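Local coordinates for protein alanine dehydrogenase (Archaeoglobus fulgidus, PDB 1OMO) that catalyses the reversible, NAD-dependent oxidative deamination of L-alanine to pyruvate and works as a homodimer, at residues A[1-7]-A[94-100]; A[17-21]-A[142-147]; A[28-33]-A[268-273]; A[35-41]-A[53-58]; A[125-130]-A[148-154]. One frame throughout, in Å; residues are numbered along the deposited sequence.

Contact 1: A[1-7]-A[94-100]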
# COMPACT_ATOMS: atom_id res chain seq x y z
N MET A 1 -3.59 2.46 -23.84
CA MET A 1 -3.47 3.28 -22.60
C MET A 1 -2.02 3.53 -22.28
O MET A 1 -1.17 2.66 -22.48
CB MET A 1 -4.12 2.56 -21.42
CG MET A 1 -5.61 2.63 -21.41
SD MET A 1 -6.18 4.35 -21.61
CE MET A 1 -5.06 5.26 -20.49
N GLU A 2 -1.72 4.72 -21.78
CA GLU A 2 -0.34 5.06 -21.47
C GLU A 2 -0.15 5.54 -20.05
O GLU A 2 -0.94 6.34 -19.56
CB GLU A 2 0.15 6.19 -22.40
CG GLU A 2 -0.01 5.87 -23.86
CD GLU A 2 0.89 4.75 -24.28
OE1 GLU A 2 2.07 5.00 -24.62
OE2 GLU A 2 0.42 3.59 -24.26
N THR A 3 0.90 5.06 -19.40
CA THR A 3 1.22 5.52 -18.05
C THR A 3 2.47 6.41 -18.19
O THR A 3 3.46 6.04 -18.84
CB THR A 3 1.48 4.34 -17.11
OG1 THR A 3 0.25 3.63 -16.89
CG2 THR A 3 2.04 4.81 -15.78
N LEU A 4 2.42 7.60 -17.60
CA LEU A 4 3.53 8.56 -17.64
C LEU A 4 4.56 8.17 -16.57
O LEU A 4 4.19 7.81 -15.45
CB LEU A 4 2.98 9.97 -17.38
CG LEU A 4 3.85 11.20 -17.45
CD1 LEU A 4 4.19 11.48 -18.88
CD2 LEU A 4 3.15 12.38 -16.81
N ILE A 5 5.85 8.19 -16.92
CA ILE A 5 6.93 7.87 -15.99
C ILE A 5 7.70 9.16 -15.71
O ILE A 5 8.17 9.81 -16.64
CB ILE A 5 7.89 6.80 -16.59
CG1 ILE A 5 7.09 5.52 -16.90
CG2 ILE A 5 8.99 6.43 -15.60
CD1 ILE A 5 6.32 4.97 -15.69
N LEU A 6 7.79 9.55 -14.44
CA LEU A 6 8.50 10.77 -14.06
C LEU A 6 9.65 10.53 -13.10
O LEU A 6 9.50 9.91 -12.02
CB LEU A 6 7.55 11.79 -13.46
CG LEU A 6 6.55 12.50 -14.38
CD1 LEU A 6 5.71 13.42 -13.54
CD2 LEU A 6 7.25 13.30 -15.48
N THR A 7 10.81 11.02 -13.51
CA THR A 7 12.05 10.90 -12.77
C THR A 7 12.19 12.00 -11.70
O THR A 7 11.51 13.02 -11.77
CB THR A 7 13.23 11.07 -13.71
OG1 THR A 7 13.31 12.44 -14.09
CG2 THR A 7 12.99 10.37 -14.97
N PHE A 94 -7.26 3.48 -13.38
CA PHE A 94 -6.08 3.46 -14.22
C PHE A 94 -4.88 4.20 -13.63
O PHE A 94 -5.01 5.30 -13.06
CB PHE A 94 -6.41 4.07 -15.58
CG PHE A 94 -5.28 3.98 -16.57
CD1 PHE A 94 -5.06 2.81 -17.28
CD2 PHE A 94 -4.42 5.05 -16.77
CE1 PHE A 94 -4.00 2.70 -18.17
CE2 PHE A 94 -3.35 4.96 -17.67
CZ PHE A 94 -3.14 3.78 -18.36
N PRO A 95 -3.70 3.59 -13.74
CA PRO A 95 -2.44 4.16 -13.24
C PRO A 95 -1.92 5.20 -14.24
O PRO A 95 -1.19 4.87 -15.18
CB PRO A 95 -1.51 2.95 -13.12
CG PRO A 95 -1.99 2.06 -14.22
CD PRO A 95 -3.51 2.18 -14.16
N LEU A 96 -2.32 6.45 -14.00
CA LEU A 96 -1.98 7.60 -14.81
C LEU A 96 -0.47 7.88 -14.81
O LEU A 96 0.10 8.29 -15.83
CB LEU A 96 -2.69 8.85 -14.24
CG LEU A 96 -4.07 9.38 -14.66
CD1 LEU A 96 -4.81 8.40 -15.56
CD2 LEU A 96 -4.89 9.66 -13.40
N ALA A 97 0.18 7.67 -13.68
CA ALA A 97 1.61 7.96 -13.62
C ALA A 97 2.33 7.21 -12.50
O ALA A 97 1.71 6.79 -11.50
CB ALA A 97 1.82 9.49 -13.43
N VAL A 98 3.62 7.01 -12.69
CA VAL A 98 4.50 6.39 -11.71
C VAL A 98 5.59 7.43 -11.66
O VAL A 98 6.28 7.65 -12.66
CB VAL A 98 5.09 5.05 -12.19
CG1 VAL A 98 6.17 4.59 -11.21
CG2 VAL A 98 4.01 3.97 -12.29
N MET A 99 5.72 8.10 -10.51
CA MET A 99 6.72 9.18 -10.33
C MET A 99 7.62 9.02 -9.11
O MET A 99 7.30 8.33 -8.14
CB MET A 99 6.08 10.53 -10.04
CG MET A 99 5.00 10.70 -9.05
SD MET A 99 4.41 12.41 -9.34
CE MET A 99 3.26 12.00 -10.63
N ASP A 100 8.71 9.76 -9.15
CA ASP A 100 9.60 9.81 -8.01
C ASP A 100 8.84 10.64 -6.99
O ASP A 100 8.27 11.69 -7.32
CB ASP A 100 10.89 10.56 -8.32
CG ASP A 100 11.63 10.97 -7.04
OD1 ASP A 100 11.91 10.07 -6.24
OD2 ASP A 100 11.91 12.15 -6.80
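Residues Leu-4, Ile-5 and Leu-6 pair in parallel with Ala-97, Val-98 and Met-99, the two strand axes running 4.4 Å apart and only 14° from parallel. Four backbone bonds join them. They run from Leu-4 N to Leu-96 O, Val-98 N to Leu-4 O, Leu-6 N to Val-98 O and Asp-100 N to Leu-6 O. Before this pairing begins, Thr-3 adds a side-chain bond. Its OG1 lies beside the backbone N (chi1 -68°) and donates to Pro-95 O at 2.6 Å, almost straight down the carbonyl. The methyl CG2 of Thr-3 reaches toward Val-98.

At the chain start Met-1 folds back over the Phe-94 ring. Its methyl CE sits over one face, 3.4 Å from the ring centroid, and SD lies over the same face, 4.6 Å from the centroid, a Met-aromatic contact. Pro-95 CD covers the opposite face, and Glu-2 O comes to the edge. Further along, Ile-5 CD1 touches Val-98 CB at 3.7 Å on one side of the sheet. Leu-6 CB meets Met-99 CB at 3.9 Å on the other, where helix 294-311 packs. Met-1 and Phe-94 also pack on the second subunit.

A classic beta bulge at Leu-96 and Ala-97 lies opposite Leu-87. The N-terminal strand is thus inserted between strands 95-100 and 315-317 of the mixed sheet in the beta-sandwich dimer.

Contact 2: A[17-21]-A[142-147]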
# COMPACT_ATOMS: atom_id res chain seq x y z
N MET A 17 7.44 25.61 -4.53
CA MET A 17 7.22 25.46 -3.10
C MET A 17 5.87 26.10 -2.84
O MET A 17 5.11 25.63 -2.00
CB MET A 17 8.29 26.18 -2.28
CG MET A 17 7.93 26.33 -0.77
SD MET A 17 7.59 24.76 0.03
CE MET A 17 9.21 24.13 0.49
N ASP A 18 5.56 27.16 -3.57
CA ASP A 18 4.27 27.82 -3.40
C ASP A 18 3.16 26.88 -3.85
O ASP A 18 2.15 26.75 -3.17
CB ASP A 18 4.24 29.13 -4.19
CG ASP A 18 4.89 30.28 -3.43
OD1 ASP A 18 5.83 30.88 -3.96
OD2 ASP A 18 4.44 30.58 -2.31
N GLU A 19 3.33 26.22 -4.99
CA GLU A 19 2.30 25.29 -5.44
C GLU A 19 2.12 24.22 -4.37
O GLU A 19 1.01 23.88 -3.99
CB GLU A 19 2.69 24.63 -6.77
CG GLU A 19 2.58 25.54 -7.98
CD GLU A 19 3.06 24.84 -9.24
OE1 GLU A 19 4.21 24.31 -9.21
OE2 GLU A 19 2.30 24.81 -10.24
N ALA A 20 3.24 23.71 -3.87
CA ALA A 20 3.23 22.66 -2.84
C ALA A 20 2.50 23.16 -1.60
O ALA A 20 1.72 22.41 -1.01
CB ALA A 20 4.68 22.26 -2.47
N MET A 21 2.74 24.41 -1.22
CA MET A 21 2.09 24.99 -0.05
C MET A 21 0.58 25.13 -0.21
O MET A 21 -0.17 24.87 0.74
CB MET A 21 2.69 26.36 0.31
CG MET A 21 4.00 26.24 1.12
SD MET A 21 5.01 27.72 1.33
CE MET A 21 4.20 28.42 2.71
N GLU A 142 12.73 27.36 3.46
CA GLU A 142 12.14 27.87 2.24
C GLU A 142 10.62 28.06 2.34
O GLU A 142 10.09 29.02 1.80
CB GLU A 142 12.48 26.98 1.04
CG GLU A 142 13.93 26.98 0.65
CD GLU A 142 14.40 28.30 0.04
OE1 GLU A 142 15.64 28.48 -0.11
OE2 GLU A 142 13.56 29.15 -0.31
N ALA A 143 9.92 27.13 2.97
CA ALA A 143 8.49 27.29 3.11
C ALA A 143 8.19 28.49 4.02
O ALA A 143 7.31 29.32 3.72
CB ALA A 143 7.89 26.05 3.70
N LEU A 144 8.91 28.57 5.14
CA LEU A 144 8.72 29.63 6.11
C LEU A 144 8.97 31.03 5.55
O LEU A 144 8.28 32.00 5.93
CB LEU A 144 9.61 29.39 7.35
CG LEU A 144 9.25 28.22 8.28
CD1 LEU A 144 10.39 27.94 9.25
CD2 LEU A 144 7.96 28.56 9.06
N ARG A 145 9.95 31.18 4.67
CA ARG A 145 10.13 32.51 4.17
C ARG A 145 9.05 32.89 3.17
O ARG A 145 8.99 34.01 2.72
CB ARG A 145 11.54 32.74 3.62
CG ARG A 145 11.95 31.92 2.47
CD ARG A 145 13.35 32.34 2.12
NE ARG A 145 13.77 31.76 0.86
CZ ARG A 145 14.61 32.35 0.02
NH1 ARG A 145 15.09 33.55 0.30
NH2 ARG A 145 14.99 31.72 -1.09
N ARG A 146 8.16 31.96 2.84
CA ARG A 146 7.07 32.33 1.94
C ARG A 146 6.04 32.99 2.85
O ARG A 146 5.19 33.71 2.40
CB ARG A 146 6.44 31.10 1.28
CG ARG A 146 6.86 30.87 -0.16
CD ARG A 146 8.34 30.65 -0.26
NE ARG A 146 8.72 30.21 -1.60
CZ ARG A 146 9.93 29.74 -1.91
NH1 ARG A 146 10.19 29.37 -3.17
NH2 ARG A 146 10.87 29.65 -0.98
N VAL A 147 6.13 32.74 4.15
CA VAL A 147 5.12 33.31 5.03
C VAL A 147 5.61 34.33 6.05
O VAL A 147 4.79 35.01 6.67
CB VAL A 147 4.31 32.17 5.76
CG1 VAL A 147 3.41 31.44 4.74
CG2 VAL A 147 5.25 31.16 6.39
O HOH W 1 7.76 28.96 -4.98
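Arg-146 lies across the start of helix 17-32 and meets Met-21, Asp-18 and Met-17 in turn. Its CB packs on Met-21 SD at 3.7 Å. Its CG lies 3.3 Å from Asp-18 OD2, and the chain bends there (chi2 60°). NE then reaches Asp-18 OD1 in a long salt bridge of 3.8 Å, with that oxygen near the guanidinium plane. One face of the guanidinium is covered by Met-17 CB, off to the rim. NH1 donates to a water that also binds Asp-18 N and OD1. NH2 turns back to its own helix. It bonds Glu-142 O, and in its own plane it bonds Glu-142 OE2 at 2.8 Å on the anti lone pair. Arg-145 grips the same OE2 side-on with NE and NH2, while Tyr-169 holds Glu-142 OE1.

Beside these charges the methionines do most of the packing. Met-17 SD rests on Ala-143 CB at 3.9 Å, and Met-21 CE touches both Ala-143 O and Val-147 CG1.

The helices cross at -80°, nearly at right angles. Helix 135-147 is the first helix of the Rossmann NAD domain, and its first two residues, Thr-135 and Gln-136, bind NAD. Two methionines and a long salt bridge, tied into a network with Glu-142 and Arg-145, join it to helix 17-32.

Contact 3: A[28-33]-A[268-273]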
# COMPACT_ATOMS: atom_id res chain seq x y z
N PHE A 28 -5.12 19.54 3.82
CA PHE A 28 -5.50 19.49 5.24
C PHE A 28 -6.95 19.93 5.41
O PHE A 28 -7.71 19.31 6.15
CB PHE A 28 -4.64 20.42 6.09
CG PHE A 28 -3.29 19.88 6.41
CD1 PHE A 28 -3.13 18.55 6.81
CD2 PHE A 28 -2.17 20.68 6.29
CE1 PHE A 28 -1.87 18.03 7.07
CE2 PHE A 28 -0.91 20.17 6.55
CZ PHE A 28 -0.76 18.84 6.94
N ARG A 29 -7.32 21.02 4.75
CA ARG A 29 -8.68 21.54 4.83
C ARG A 29 -9.68 20.43 4.42
O ARG A 29 -10.58 20.08 5.20
CB ARG A 29 -8.79 22.77 3.93
CG ARG A 29 -10.12 23.48 4.00
CD ARG A 29 -10.24 24.56 2.92
NE ARG A 29 -11.65 24.71 2.57
CZ ARG A 29 -12.26 24.06 1.58
NH1 ARG A 29 -11.60 23.20 0.81
NH2 ARG A 29 -13.58 24.22 1.40
N LEU A 30 -9.50 19.85 3.23
CA LEU A 30 -10.40 18.78 2.77
C LEU A 30 -10.49 17.57 3.72
O LEU A 30 -11.58 17.10 4.02
CB LEU A 30 -10.00 18.29 1.37
CG LEU A 30 -10.15 19.33 0.26
CD1 LEU A 30 -9.48 18.84 -1.00
CD2 LEU A 30 -11.64 19.60 0.01
N TYR A 31 -9.36 17.08 4.23
CA TYR A 31 -9.42 15.92 5.10
C TYR A 31 -10.19 16.23 6.37
O TYR A 31 -10.94 15.41 6.86
CB TYR A 31 -8.03 15.39 5.45
CG TYR A 31 -8.08 14.04 6.16
CD1 TYR A 31 -9.01 13.08 5.77
CD2 TYR A 31 -7.18 13.70 7.16
CE1 TYR A 31 -9.05 11.82 6.35
CE2 TYR A 31 -7.21 12.42 7.77
CZ TYR A 31 -8.15 11.48 7.35
OH TYR A 31 -8.18 10.19 7.86
N ALA A 32 -10.02 17.42 6.91
CA ALA A 32 -10.74 17.76 8.13
C ALA A 32 -12.25 17.88 7.84
O ALA A 32 -13.05 17.70 8.74
CB ALA A 32 -10.19 19.05 8.72
N LEU A 33 -12.63 18.18 6.59
CA LEU A 33 -14.04 18.28 6.22
C LEU A 33 -14.58 16.95 5.66
O LEU A 33 -15.66 16.90 5.08
CB LEU A 33 -14.25 19.38 5.19
CG LEU A 33 -13.98 20.79 5.71
CD1 LEU A 33 -14.12 21.81 4.59
CD2 LEU A 33 -14.94 21.10 6.86
N ILE A 268 -3.99 19.96 12.44
CA ILE A 268 -3.79 21.19 11.70
C ILE A 268 -4.96 21.48 10.73
O ILE A 268 -5.26 22.64 10.46
CB ILE A 268 -2.43 21.14 10.95
CG1 ILE A 268 -2.12 22.49 10.32
CG2 ILE A 268 -2.45 20.02 9.92
CD1 ILE A 268 -2.26 23.63 11.26
N GLY A 269 -5.61 20.41 10.24
CA GLY A 269 -6.74 20.55 9.32
C GLY A 269 -7.91 21.18 10.05
O GLY A 269 -8.63 22.03 9.52
N GLU A 270 -8.12 20.78 11.30
CA GLU A 270 -9.21 21.35 12.03
C GLU A 270 -8.99 22.84 12.20
O GLU A 270 -9.94 23.62 12.11
CB GLU A 270 -9.34 20.72 13.40
CG GLU A 270 -9.94 19.33 13.38
CD GLU A 270 -9.83 18.69 14.74
OE1 GLU A 270 -8.73 18.69 15.28
OE2 GLU A 270 -10.83 18.19 15.27
N VAL A 271 -7.75 23.25 12.44
CA VAL A 271 -7.47 24.67 12.61
C VAL A 271 -7.68 25.41 11.30
O VAL A 271 -8.30 26.47 11.25
CB VAL A 271 -6.03 24.94 13.12
CG1 VAL A 271 -5.74 26.42 13.12
CG2 VAL A 271 -5.86 24.40 14.55
N ILE A 272 -7.16 24.85 10.23
CA ILE A 272 -7.29 25.50 8.96
C ILE A 272 -8.78 25.60 8.58
O ILE A 272 -9.22 26.63 8.07
CB ILE A 272 -6.50 24.73 7.88
CG1 ILE A 272 -5.02 24.81 8.21
CG2 ILE A 272 -6.75 25.33 6.51
CD1 ILE A 272 -4.15 24.01 7.28
N ALA A 273 -9.54 24.55 8.87
CA ALA A 273 -10.95 24.53 8.55
C ALA A 273 -11.83 25.34 9.51
O ALA A 273 -13.01 25.51 9.27
CB ALA A 273 -11.42 23.09 8.48
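The Phe-28 ring carries the methyl CG2 of Ile-268 squarely over the centre of one face. CG2 stands 3.3 Å from the ring centroid and only 5° off the normal, so all six ring carbons are nearly equidistant from it. This is a textbook CH-pi contact. The second methyl to reach the ring, Ile-272 CD1, comes obliquely and touches CD2. It also packs on Phe-28 CB at 3.8 Å. The other flat group, the Arg-29 guanidinium, has Leu-33 CD1 of its own segment over one face, and its NH1 forms a salt bridge with Glu-26.

The ring gets its position from chi1 of -78°, with CG beside the backbone N. Ile-268 puts CG2 between its own backbone N and carbonyl carbon, and from there the methyl points at the ring.

Beyond the ring the two backbones come very close. Gly-269 has no side chain, and its CA approaches Phe-28 O to 3.5 Å in a CA-H...O contact. One turn after Phe-28, Ala-32 sets its CB on Gly-269 C at 3.4 Å. The same CB reaches Ala-273 CB at 4.2 Å. Further out, Ile-272 CG2 touches Arg-29 CB. The small residues let the helix axes pass 7.6 Å apart, crossing at -97°.

Helix 17-32 here meets the short helix that directly follows strand 264-267, an outermost strand of the parallel sheet. Phe-28 also packs on Gln-296 of helix 294-311, and Ile-272 on Ile-115 and Tyr-119 of helix 102-120.

Contact 4: A[35-41]-A[53-58]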
# COMPACT_ATOMS: atom_id res chain seq x y z
N LYS A 35 -13.76 15.43 3.11
CA LYS A 35 -13.72 15.30 1.65
C LYS A 35 -12.45 14.63 1.10
O LYS A 35 -12.10 14.80 -0.07
CB LYS A 35 -13.95 16.66 1.01
CG LYS A 35 -15.33 17.20 1.32
CD LYS A 35 -15.53 18.60 0.77
CE LYS A 35 -16.87 19.18 1.19
NZ LYS A 35 -17.09 20.44 0.45
N ALA A 36 -11.76 13.88 1.95
CA ALA A 36 -10.56 13.15 1.54
C ALA A 36 -10.60 11.82 2.26
O ALA A 36 -11.15 11.69 3.35
CB ALA A 36 -9.29 13.91 1.91
N GLN A 37 -10.02 10.82 1.64
CA GLN A 37 -10.02 9.51 2.25
C GLN A 37 -8.53 9.14 2.50
O GLN A 37 -7.66 9.42 1.67
CB GLN A 37 -10.74 8.60 1.25
CG GLN A 37 -10.95 7.14 1.57
CD GLN A 37 -11.70 6.42 0.42
OE1 GLN A 37 -11.55 6.77 -0.77
NE2 GLN A 37 -12.50 5.41 0.78
N MET A 38 -8.23 8.58 3.67
CA MET A 38 -6.85 8.22 3.95
C MET A 38 -6.68 7.13 5.00
O MET A 38 -6.92 7.36 6.18
CB MET A 38 -6.02 9.46 4.37
CG MET A 38 -4.56 9.17 4.69
SD MET A 38 -3.60 10.58 5.27
CE MET A 38 -4.36 10.81 6.83
N PRO A 39 -6.28 5.93 4.57
CA PRO A 39 -6.08 4.84 5.51
C PRO A 39 -4.76 5.04 6.24
O PRO A 39 -3.92 5.82 5.82
CB PRO A 39 -6.02 3.61 4.62
CG PRO A 39 -6.94 3.97 3.48
CD PRO A 39 -6.49 5.39 3.21
N PRO A 40 -4.59 4.35 7.38
CA PRO A 40 -3.36 4.43 8.17
C PRO A 40 -2.20 3.93 7.28
O PRO A 40 -2.43 3.17 6.32
CB PRO A 40 -3.63 3.43 9.31
CG PRO A 40 -5.13 3.50 9.46
CD PRO A 40 -5.61 3.53 8.04
N LYS A 41 -0.96 4.34 7.57
CA LYS A 41 0.18 3.88 6.80
C LYS A 41 0.38 2.40 7.11
O LYS A 41 0.06 1.94 8.21
CB LYS A 41 1.45 4.63 7.20
CG LYS A 41 1.39 6.14 7.14
CD LYS A 41 2.72 6.73 7.64
CE LYS A 41 2.67 8.25 7.53
NZ LYS A 41 3.96 8.88 7.90
N ALA A 53 3.49 1.96 2.98
CA ALA A 53 2.51 2.21 1.93
C ALA A 53 1.64 3.34 2.45
O ALA A 53 1.09 3.26 3.56
CB ALA A 53 1.68 0.99 1.70
N MET A 54 1.47 4.38 1.64
CA MET A 54 0.67 5.52 2.07
C MET A 54 -0.36 5.88 0.99
O MET A 54 -0.08 6.70 0.13
CB MET A 54 1.59 6.72 2.34
CG MET A 54 2.71 6.43 3.36
SD MET A 54 3.87 7.79 3.68
CE MET A 54 2.72 9.16 3.95
N PRO A 55 -1.55 5.26 1.00
CA PRO A 55 -2.58 5.56 -0.01
C PRO A 55 -3.51 6.68 0.39
O PRO A 55 -3.74 6.89 1.56
CB PRO A 55 -3.33 4.23 -0.15
CG PRO A 55 -3.32 3.75 1.26
CD PRO A 55 -1.93 4.07 1.79
N ALA A 56 -4.05 7.40 -0.58
CA ALA A 56 -4.98 8.49 -0.30
C ALA A 56 -5.81 8.90 -1.51
O ALA A 56 -5.40 8.73 -2.65
CB ALA A 56 -4.22 9.71 0.22
N HIS A 57 -6.97 9.47 -1.25
CA HIS A 57 -7.86 9.93 -2.29
C HIS A 57 -8.41 11.32 -1.94
O HIS A 57 -8.96 11.52 -0.83
CB HIS A 57 -9.03 8.94 -2.40
CG HIS A 57 -10.12 9.38 -3.33
ND1 HIS A 57 -11.43 8.98 -3.17
CD2 HIS A 57 -10.10 10.16 -4.43
CE1 HIS A 57 -12.17 9.51 -4.13
NE2 HIS A 57 -11.38 10.23 -4.91
N LEU A 58 -8.24 12.27 -2.87
CA LEU A 58 -8.77 13.64 -2.72
C LEU A 58 -8.43 14.47 -3.95
O LEU A 58 -7.64 14.06 -4.81
CB LEU A 58 -8.21 14.35 -1.49
CG LEU A 58 -6.82 14.97 -1.71
CD1 LEU A 58 -6.43 15.91 -0.54
CD2 LEU A 58 -5.83 13.82 -1.85
O HOH W 2 -2.10 6.75 4.05
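Lys-41, His-57 and Gln-37 have the most surface buried between the segments. Gln-37 and His-57 form a hydrogen-bonded antiparallel pair, a single bridge. Gln-37 N donates to His-57 O at 2.8 Å, nearly straight. His-57 N returns a bond to Gln-37 O at 3.0 Å. Their side chains leave on the same side. The His-57 ring also makes an edge-to-face contact with Phe-46 of the second subunit.

Lys-41 lies at the other end. Its CA comes 3.4 Å from Ala-53 O. Its fully extended chain runs alongside Met-54, the two pointing the same way. Lys-41 CE touches Met-54 CE at 3.7 Å, where Met-54 bends at chi3 (48°). Lys-41 NZ goes on to bond Thr-291 O.

Between these ends the backbones part, and a water fills in. It donates to Pro-39 O at 2.7 Å and to Pro-55 O at 3.0 Å. Pro-39 CD packs loosely on Pro-55 CG. Beyond the bridge, Ala-36 CB meets Leu-58 CB at 3.6 Å.

The loop 35-41 thus runs along strand 50-58 of the mixed sheet in the dimer-forming domain. Its Lys-41 end lies beside the active site. The Met-54 side chain is about 4 Å from that of Lys-65, the inferred proton donor/acceptor, and the Lys-41 side chain about 6 Å from NAD.

Contact 5: A[125-130]-A[148-154]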
# COMPACT_ATOMS: atom_id res chain seq x y z
N SER A 125 6.64 36.92 14.39
CA SER A 125 7.85 36.08 14.46
C SER A 125 8.92 36.59 13.52
O SER A 125 8.64 36.93 12.36
CB SER A 125 7.53 34.61 14.11
OG SER A 125 6.73 34.01 15.11
N SER A 126 10.16 36.64 14.01
CA SER A 126 11.26 37.10 13.18
C SER A 126 12.53 36.31 13.42
O SER A 126 13.41 36.29 12.55
CB SER A 126 11.54 38.57 13.46
OG SER A 126 11.74 38.73 14.85
N VAL A 127 12.67 35.72 14.61
CA VAL A 127 13.86 34.95 14.92
C VAL A 127 13.50 33.49 14.71
O VAL A 127 12.58 32.98 15.34
CB VAL A 127 14.34 35.18 16.36
CG1 VAL A 127 15.62 34.41 16.60
CG2 VAL A 127 14.59 36.70 16.59
N PHE A 128 14.23 32.83 13.82
CA PHE A 128 13.97 31.43 13.52
C PHE A 128 15.12 30.56 13.92
O PHE A 128 16.24 30.77 13.46
CB PHE A 128 13.69 31.25 12.02
CG PHE A 128 12.37 31.84 11.59
CD1 PHE A 128 12.18 33.23 11.56
CD2 PHE A 128 11.29 31.02 11.29
CE1 PHE A 128 10.93 33.78 11.23
CE2 PHE A 128 10.05 31.57 10.96
CZ PHE A 128 9.88 32.95 10.94
N GLY A 129 14.84 29.60 14.78
CA GLY A 129 15.86 28.66 15.23
C GLY A 129 15.70 27.27 14.61
O GLY A 129 14.59 26.75 14.45
N PHE A 130 16.82 26.67 14.23
CA PHE A 130 16.83 25.34 13.65
C PHE A 130 17.70 24.36 14.44
O PHE A 130 18.92 24.57 14.62
CB PHE A 130 17.30 25.40 12.20
CG PHE A 130 16.36 26.13 11.28
CD1 PHE A 130 16.30 27.53 11.29
CD2 PHE A 130 15.52 25.42 10.41
CE1 PHE A 130 15.42 28.22 10.43
CE2 PHE A 130 14.64 26.10 9.54
CZ PHE A 130 14.59 27.50 9.56
N PHE A 148 6.92 34.43 6.21
CA PHE A 148 7.47 35.40 7.16
C PHE A 148 8.74 36.02 6.62
O PHE A 148 9.51 35.40 5.89
CB PHE A 148 7.87 34.75 8.50
CG PHE A 148 6.72 34.23 9.32
CD1 PHE A 148 6.47 32.86 9.37
CD2 PHE A 148 5.96 35.09 10.11
CE1 PHE A 148 5.49 32.35 10.20
CE2 PHE A 148 4.97 34.59 10.94
CZ PHE A 148 4.73 33.20 10.99
N ASP A 149 8.96 37.27 6.98
CA ASP A 149 10.19 37.90 6.58
C ASP A 149 11.05 37.42 7.73
O ASP A 149 10.77 37.70 8.88
CB ASP A 149 10.04 39.42 6.57
CG ASP A 149 9.76 39.95 5.19
OD1 ASP A 149 10.44 39.47 4.23
OD2 ASP A 149 8.87 40.83 5.05
N ILE A 150 12.08 36.67 7.41
CA ILE A 150 12.96 36.12 8.44
C ILE A 150 14.03 37.11 8.88
O ILE A 150 14.93 37.46 8.12
CB ILE A 150 13.59 34.81 7.92
CG1 ILE A 150 12.47 33.76 7.73
CG2 ILE A 150 14.61 34.31 8.90
CD1 ILE A 150 12.92 32.43 7.23
N GLY A 151 13.91 37.57 10.12
CA GLY A 151 14.85 38.53 10.65
C GLY A 151 16.21 37.95 10.96
O GLY A 151 17.22 38.53 10.60
N GLU A 152 16.22 36.80 11.62
CA GLU A 152 17.46 36.15 11.99
C GLU A 152 17.33 34.64 12.09
O GLU A 152 16.31 34.12 12.53
CB GLU A 152 17.94 36.66 13.34
CG GLU A 152 19.27 36.06 13.75
CD GLU A 152 19.58 36.26 15.23
OE1 GLU A 152 20.68 35.89 15.67
OE2 GLU A 152 18.70 36.79 15.94
N VAL A 153 18.40 33.94 11.69
CA VAL A 153 18.44 32.49 11.75
C VAL A 153 19.54 32.06 12.72
O VAL A 153 20.67 32.54 12.65
CB VAL A 153 18.69 31.89 10.34
CG1 VAL A 153 19.14 30.40 10.45
CG2 VAL A 153 17.38 32.01 9.51
N LYS A 154 19.18 31.17 13.64
CA LYS A 154 20.12 30.61 14.61
C LYS A 154 20.19 29.11 14.31
O LYS A 154 19.20 28.40 14.50
CB LYS A 154 19.61 30.87 16.01
CG LYS A 154 19.45 32.38 16.28
CD LYS A 154 18.66 32.64 17.55
CE LYS A 154 19.49 33.24 18.64
NZ LYS A 154 18.60 33.43 19.82
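Phe-128 and Phe-148 both turn CG beside their own backbone N (chi1 -70° and -67°), and this brings the Phe-128 tip against the base of the Phe-148 side chain. The two segments belong to the first beta-alpha-beta unit of the Rossmann fold, in which helix 135-147 links parallel strands 127-131 and 152-156. Phe-128 CZ rests on Phe-148 CB at 3.6 Å. The two ring planes are inclined at 57°. Ile-150 CG1 lies over one face of the Phe-128 ring, toward the rim, 4.0 Å from its centroid. Leu-144 of the linking helix also packs on Phe-128, so the ring sits between strand and helix. Further along, Phe-130 CD1 touches Val-153 CG1, and Phe-130 also touches what appears to be the glycine-rich turn of the Rossmann type.

The strands are zipped by backbone bonds. Ser-126 O takes a bond from Glu-152 N and a weak, bent one from Gly-151 N. Phe-128 N gives an almost linear bond to Glu-152 O at 2.8 Å. Lys-154 N then binds Phe-128 O, and Phe-130 N binds Lys-154 O, both at 3.0 Å.

On the other side of the sheet Val-127 lies alongside Glu-152, with CG1 3.9 Å from OE2. Lys-154 NZ forms a salt bridge with Glu-184. Lys-154 CD packs against Val-127 CG1 at 3.6 Å.

Overall arrangement
Contacts 1 and 4 lie in the same mixed sheet, their centres 19 Å apart, and both touch the second subunit. Contact 5 belongs to the NAD domain, about 39 Å from contact 1 between centres. Contacts 2 and 3 bridge the two domains, one toward each end of helix 17-32. Contact 2 touches contact 5 through Arg-145 CB and Ile-150 CD1 at 3.9 Å. Contact 3 joins contact 4 where Leu-30 O and Lys-35 N, 2.9 Å apart, probably hydrogen-bond. Contact 4 comes closest to NAD. The side chain of Phe-28 in contact 3 is about 9 Å from NAD, and the side chain of Phe-130 in contact 5 is also about 9 Å from NAD.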